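Side-chain contacts in truncated hemoglobin from geobacillus stearothermophilus (PDB 2BKM), which binds haem and molecular oxygen and probably serves in oxygen storage or transport: residues Q4-Y7 with E8-G11; P35-P38 with D39-E43. One frame throughout, in Å; residues are numbered along the deposited sequence.

From the N terminus the chain first meets contact 1, where residues 4-7 and 8-11 wind up the short helix 6-9 just ahead of helix 12-29. That long helix and a loop then lead to contact 2, where residues 35-38 turn into 39-43 and start helix 42-55. Each contact closes only a local turn, and they follow in series, neither nested nor crossed. The centres of contact 1 and contact 2 are about 28 Å apart, on opposite sides of the chain's centre; the nearest atoms of contact 1 and contact 2 are about 16 Å apart. Contact 1 packs the N-terminal helix on helices 12-29 and 104-120, whereas contact 2 joins helices 12-29 and 42-55 beside the haem.

Contact 1 of 2, residues Q4-Y7 with E8-G11; sequences QTLY and EAIG
Glu8 folds back over Thr5, and its carboxylate oxygen OE1 receives the backbone N-H of Thr5, with N to OE1 at 3.1 Å. The donor does not lie in the carboxylate plane but stands above it, 68° out. What brings the acid round is a CG set beside its own backbone N (chi1 -68°), followed by a bend at the next bond (chi2 137°). In return Glu8 N points almost straight at Thr5 OG1, 3.1 Å away, although OG1 is crowded by the glutamate in the model and its exact place is less sure. These reciprocal bonds make a capping box, with Thr5 as N-cap of helix 6-9. Ala9 closes the first turn: its N bonds to Thr5 O at 2.9 Å, in the carbonyl plane. Its methyl CB is flanked by two side chains, Gln4 with OE1 3.7 Å from CB and Leu6 with CD1 4.1 Å from CB. Tyr7 sends its ring off toward Glu13 and Val16 of helix 12-29, while its carbonyl O rests 3.4 Å from Ile10 CG1. Ile10 N bonds to Leu6 O at 3.0 Å, with a second, weak bond to Tyr7 O, and Ile10 itself is buried against Ala105 and Phe109 of helix 104-120. Gly11, at positive phi, ends the helix in a Schellman motif.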
loop_
_atom_site.group_PDB
_atom_site.type_symbol
_atom_site.label_atom_id
_atom_site.label_comp_id
_atom_site.label_asym_id
_atom_site.label_seq_id
_atom_site.Cartn_x
_atom_site.Cartn_y
_atom_site.Cartn_z
ATOM N N GLN A 4 -16.341 -11.593 7.781
ATOM C CA GLN A 4 -15.353 -12.151 6.851
ATOM C C GLN A 4 -14.172 -11.204 6.926
ATOM O O GLN A 4 -14.343 -10.018 7.277
ATOM C CB GLN A 4 -15.878 -12.243 5.411
ATOM C CG GLN A 4 -16.136 -10.906 4.734
ATOM C CD GLN A 4 -16.720 -11.039 3.322
ATOM O OE1 GLN A 4 -17.483 -10.175 2.877
ATOM N NE2 GLN A 4 -16.354 -12.104 2.617
ATOM N N THR A 5 -12.976 -11.707 6.642
ATOM C CA THR A 5 -11.836 -10.807 6.675
ATOM C C THR A 5 -11.956 -9.868 5.516
ATOM O O THR A 5 -12.614 -10.142 4.509
ATOM C CB THR A 5 -10.488 -11.529 6.539
ATOM O OG1 THR A 5 -10.448 -12.214 5.288
ATOM C CG2 THR A 5 -10.243 -12.529 7.703
ATOM N N LEU A 6 -11.278 -8.746 5.656
ATOM C CA LEU A 6 -11.296 -7.778 4.611
ATOM C C LEU A 6 -10.600 -8.339 3.366
ATOM O O LEU A 6 -10.959 -8.062 2.235
ATOM C CB LEU A 6 -10.635 -6.538 5.172
ATOM C CG LEU A 6 -10.779 -5.316 4.303
ATOM C CD1 LEU A 6 -12.256 -5.059 3.903
ATOM C CD2 LEU A 6 -10.260 -4.158 5.102
ATOM N N TYR A 7 -9.595 -9.178 3.606
ATOM C CA TYR A 7 -8.931 -9.894 2.540
ATOM C C TYR A 7 -9.945 -10.642 1.670
ATOM O O TYR A 7 -9.983 -10.468 0.458
ATOM C CB TYR A 7 -7.944 -10.878 3.167
ATOM C CG TYR A 7 -7.147 -11.687 2.196
ATOM C CD1 TYR A 7 -7.291 -13.082 2.162
ATOM C CD2 TYR A 7 -6.165 -11.099 1.396
ATOM C CE1 TYR A 7 -6.524 -13.848 1.313
ATOM C CE2 TYR A 7 -5.396 -11.875 0.530
ATOM C CZ TYR A 7 -5.581 -13.247 0.506
ATOM O OH TYR A 7 -4.789 -14.025 -0.319
ATOM N N GLU A 8 -10.788 -11.470 2.307
ATOM C CA GLU A 8 -11.826 -12.172 1.553
ATOM C C GLU A 8 -12.813 -11.195 0.929
ATOM O O GLU A 8 -13.250 -11.364 -0.218
ATOM C CB GLU A 8 -12.583 -13.096 2.509
ATOM C CG GLU A 8 -11.767 -14.250 3.038
ATOM C CD GLU A 8 -11.954 -14.513 4.553
ATOM O OE1 GLU A 8 -13.083 -14.356 5.099
ATOM O OE2 GLU A 8 -10.944 -14.880 5.210
ATOM N N ALA A 9 -13.215 -10.186 1.698
ATOM C CA ALA A 9 -14.224 -9.242 1.255
ATOM C C ALA A 9 -13.852 -8.598 -0.049
ATOM O O ALA A 9 -14.727 -8.287 -0.852
ATOM C CB ALA A 9 -14.470 -8.179 2.351
ATOM N N ILE A 10 -12.564 -8.328 -0.265
ATOM C CA ILE A 10 -12.181 -7.646 -1.475
ATOM C C ILE A 10 -11.822 -8.587 -2.606
ATOM O O ILE A 10 -11.530 -8.143 -3.711
ATOM C CB ILE A 10 -11.007 -6.641 -1.275
ATOM C CG1 ILE A 10 -9.711 -7.400 -0.966
ATOM C CG2 ILE A 10 -11.342 -5.616 -0.211
ATOM C CD1 ILE A 10 -8.452 -6.489 -1.088
ATOM N N GLY A 11 -11.845 -9.883 -2.319
ATOM C CA GLY A 11 -11.543 -10.888 -3.345
ATOM C C GLY A 11 -10.206 -11.594 -3.210
ATOM O O GLY A 11 -9.762 -12.304 -4.139
#

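Contact 2 of 2, residues P35-P38 with D39-E43; sequences PIFP and DDLTE. With HEM (protoporphyrin IX containing Fe), chain D.
Phe37 and Leu41 meet roughly at right angles, the leucine methyl CD2 coming obliquely to the ring. Followed outward, the phenylalanine begins at CB, which lies 3.8 Å from Leu41 CD2. With CG opposite the carbonyl carbon, beside the backbone N (chi1 -86°), the ring is carried over to the haem, where it lies nearly parallel to the porphyrin, displaced toward its edge. Here CD1 still touches Leu41 CD2 at 3.8 Å, while CG, CD1 and CD2 all lie close to haem methyl CMA, which sits over the middle of one ring face, 3.7 Å above its plane. Farther out, CE1 reaches haem C3A at 3.7 Å, CE2 lies by the meso carbon CHB, and the tip atom CZ presses on CHB at 3.3 Å. The same side chain lines the oxygen pocket with Tyr24, Gln48, His75 and Trp88, and it also packs on Tyr24 and Val27 of helix 12-29. With an alanine in place of Phe37, CMA would probably lose the ring beneath it, CHB its contact with CZ, and Leu41 CD2 its aromatic partner. Pro38 prolongs the wall, its CG 3.8 Å from propionate oxygen O2A of the haem, and its carbonyl O is neighbour to Leu41 CD2. On the exposed side of the turn, Asp40 OD2 accepts twice from Thr42: from OG1 at 2.6 Å, through the syn lone pair, and from N at 3.0 Å, tilted above the carboxylate plane. The bond from Thr42 N closes an Asx turn that leads into helix 42-55. The chemistry is thus divided: what Phe37 offers the porphyrin is apolar contact, while hydrogen bonds from Thr44, Lys47 and Tyr62 hold the haem by other atoms, and the carboxylate of Asp40 is spent on the helix start.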
loop_
_atom_site.group_PDB
_atom_site.type_symbol
_atom_site.label_atom_id
_atom_site.label_comp_id
_atom_site.label_asym_id
_atom_site.label_seq_id
_atom_site.Cartn_x
_atom_site.Cartn_y
_atom_site.Cartn_z
ATOM N N PRO A 35 11.563 8.871 -7.317
ATOM C CA PRO A 35 12.993 8.902 -7.016
ATOM C C PRO A 35 13.361 8.185 -5.721
ATOM O O PRO A 35 14.535 7.784 -5.580
ATOM C CB PRO A 35 13.320 10.401 -6.944
ATOM C CG PRO A 35 12.035 11.143 -7.379
ATOM C CD PRO A 35 10.931 10.181 -7.045
ATOM N N ILE A 36 12.400 7.978 -4.798
ATOM C CA ILE A 36 12.745 7.342 -3.520
ATOM C C ILE A 36 12.512 5.828 -3.494
ATOM O O ILE A 36 12.902 5.143 -2.554
ATOM C CB ILE A 36 12.099 8.009 -2.285
ATOM C CG1 ILE A 36 10.570 7.802 -2.247
ATOM C CG2 ILE A 36 12.476 9.484 -2.230
ATOM C CD1 ILE A 36 9.940 7.972 -0.845
ATOM N N PHE A 37 11.873 5.329 -4.542
ATOM C CA PHE A 37 11.680 3.904 -4.683
ATOM C C PHE A 37 12.809 3.347 -5.536
ATOM O O PHE A 37 13.380 4.101 -6.325
ATOM C CB PHE A 37 10.335 3.638 -5.363
ATOM C CG PHE A 37 9.186 3.595 -4.404
ATOM C CD1 PHE A 37 8.777 2.372 -3.853
ATOM C CD2 PHE A 37 8.501 4.751 -4.056
ATOM C CE1 PHE A 37 7.716 2.320 -2.973
ATOM C CE2 PHE A 37 7.458 4.712 -3.120
ATOM C CZ PHE A 37 7.040 3.505 -2.603
ATOM N N PRO A 38 13.102 2.030 -5.420
ATOM C CA PRO A 38 14.114 1.398 -6.265
ATOM C C PRO A 38 13.683 1.485 -7.718
ATOM O O PRO A 38 12.483 1.525 -8.010
ATOM C CB PRO A 38 14.108 -0.057 -5.804
ATOM C CG PRO A 38 13.536 -0.039 -4.427
ATOM C CD PRO A 38 12.506 1.062 -4.479
ATOM N N ASP A 39 14.644 1.487 -8.643
ATOM C CA ASP A 39 14.295 1.558 -10.056
ATOM C C ASP A 39 13.595 0.283 -10.503
ATOM O O ASP A 39 12.672 0.317 -11.320
ATOM C CB ASP A 39 15.552 1.779 -10.887
ATOM C CG ASP A 39 16.259 3.072 -10.525
ATOM O OD1 ASP A 39 17.488 3.016 -10.314
ATOM O OD2 ASP A 39 15.582 4.130 -10.437
ATOM N N ASP A 40 14.031 -0.828 -9.925
ATOM C CA ASP A 40 13.397 -2.100 -10.129
ATOM C C ASP A 40 12.483 -2.369 -8.942
ATOM O O ASP A 40 12.951 -2.558 -7.830
ATOM C CB ASP A 40 14.474 -3.153 -10.165
ATOM C CG ASP A 40 13.958 -4.481 -10.592
ATOM O OD1 ASP A 40 14.822 -5.312 -10.978
ATOM O OD2 ASP A 40 12.713 -4.718 -10.565
ATOM N N LEU A 41 11.182 -2.381 -9.221
ATOM C CA LEU A 41 10.195 -2.555 -8.166
ATOM C C LEU A 41 9.777 -3.972 -7.946
ATOM O O LEU A 41 8.815 -4.238 -7.223
ATOM C CB LEU A 41 8.981 -1.687 -8.484
ATOM C CG LEU A 41 9.257 -0.176 -8.433
ATOM C CD1 LEU A 41 8.181 0.572 -9.191
ATOM C CD2 LEU A 41 9.386 0.335 -7.010
ATOM N N THR A 42 10.503 -4.914 -8.534
ATOM C CA THR A 42 10.144 -6.322 -8.393
ATOM C C THR A 42 10.081 -6.736 -6.934
ATOM O O THR A 42 9.106 -7.297 -6.482
ATOM C CB THR A 42 11.152 -7.206 -9.180
ATOM O OG1 THR A 42 11.109 -6.806 -10.546
ATOM C CG2 THR A 42 10.786 -8.703 -9.084
ATOM N N GLU A 43 11.134 -6.468 -6.181
ATOM C CA GLU A 43 11.174 -6.907 -4.819
ATOM C C GLU A 43 10.140 -6.171 -3.973
ATOM O O GLU A 43 9.486 -6.757 -3.111
ATOM C CB GLU A 43 12.562 -6.668 -4.263
ATOM C CG GLU A 43 12.775 -7.219 -2.927
ATOM C CD GLU A 43 14.183 -6.922 -2.434
ATOM O OE1 GLU A 43 15.034 -6.501 -3.259
ATOM O OE2 GLU A 43 14.436 -7.080 -1.217
HETATM C CHA HEM D . 8.735 -0.057 1.678
HETATM C CHB HEM D . 7.712 4.496 0.496
HETATM C CHC HEM D . 3.437 4.004 2.727
HETATM C CHD HEM D . 4.111 -0.744 2.935
HETATM C C1A HEM D . 8.772 1.202 1.147
HETATM C C2A HEM D . 9.910 1.725 0.423
HETATM C C3A HEM D . 9.624 2.984 0.098
HETATM C C4A HEM D . 8.313 3.288 0.610
HETATM C CMA HEM D . 10.526 3.946 -0.697
HETATM C CAA HEM D . 11.188 0.941 0.077
HETATM C CBA HEM D . 10.863 -0.095 -0.982
HETATM C CGA HEM D . 11.939 -1.151 -1.147
HETATM O O1A HEM D . 13.055 -1.058 -0.535
HETATM O O2A HEM D . 11.683 -2.141 -1.879
HETATM C C1B HEM D . 6.490 4.756 1.044
HETATM C C2B HEM D . 5.849 6.055 1.068
HETATM C C3B HEM D . 4.693 5.914 1.709
HETATM C C4B HEM D . 4.516 4.539 2.111
HETATM C CMB HEM D . 6.393 7.352 0.432
HETATM C CAB HEM D . 3.689 7.029 1.954
HETATM C CBB HEM D . 2.910 7.071 3.042
HETATM C C1C HEM D . 3.201 2.657 2.900
HETATM C C2C HEM D . 1.941 2.063 3.276
HETATM C C3C HEM D . 2.177 0.745 3.328
HETATM C C4C HEM D . 3.552 0.493 2.979
HETATM C CMC HEM D . 0.603 2.810 3.558
HETATM C CAC HEM D . 1.202 -0.405 3.627
HETATM C CBC HEM D . -0.047 -0.265 4.045
HETATM C C1D HEM D . 5.421 -0.976 2.654
HETATM C C2D HEM D . 6.043 -2.271 2.776
HETATM C C3D HEM D . 7.464 -2.046 2.404
HETATM C C4D HEM D . 7.585 -0.636 2.129
HETATM C CMD HEM D . 5.363 -3.591 3.165
HETATM C CAD HEM D . 8.558 -3.095 2.359
HETATM C CBD HEM D . 9.360 -3.045 3.667
HETATM C CGD HEM D . 10.516 -4.001 3.493
HETATM O O1D HEM D . 11.552 -3.638 2.845
HETATM O O2D HEM D . 10.346 -5.161 3.958
HETATM N NA HEM D . 7.820 2.194 1.242
HETATM N NB HEM D . 5.644 3.879 1.692
HETATM N NC HEM D . 4.148 1.681 2.704
HETATM N ND HEM D . 6.362 -0.043 2.264
HETATM FE FE HEM D . 5.999 1.927 1.996
#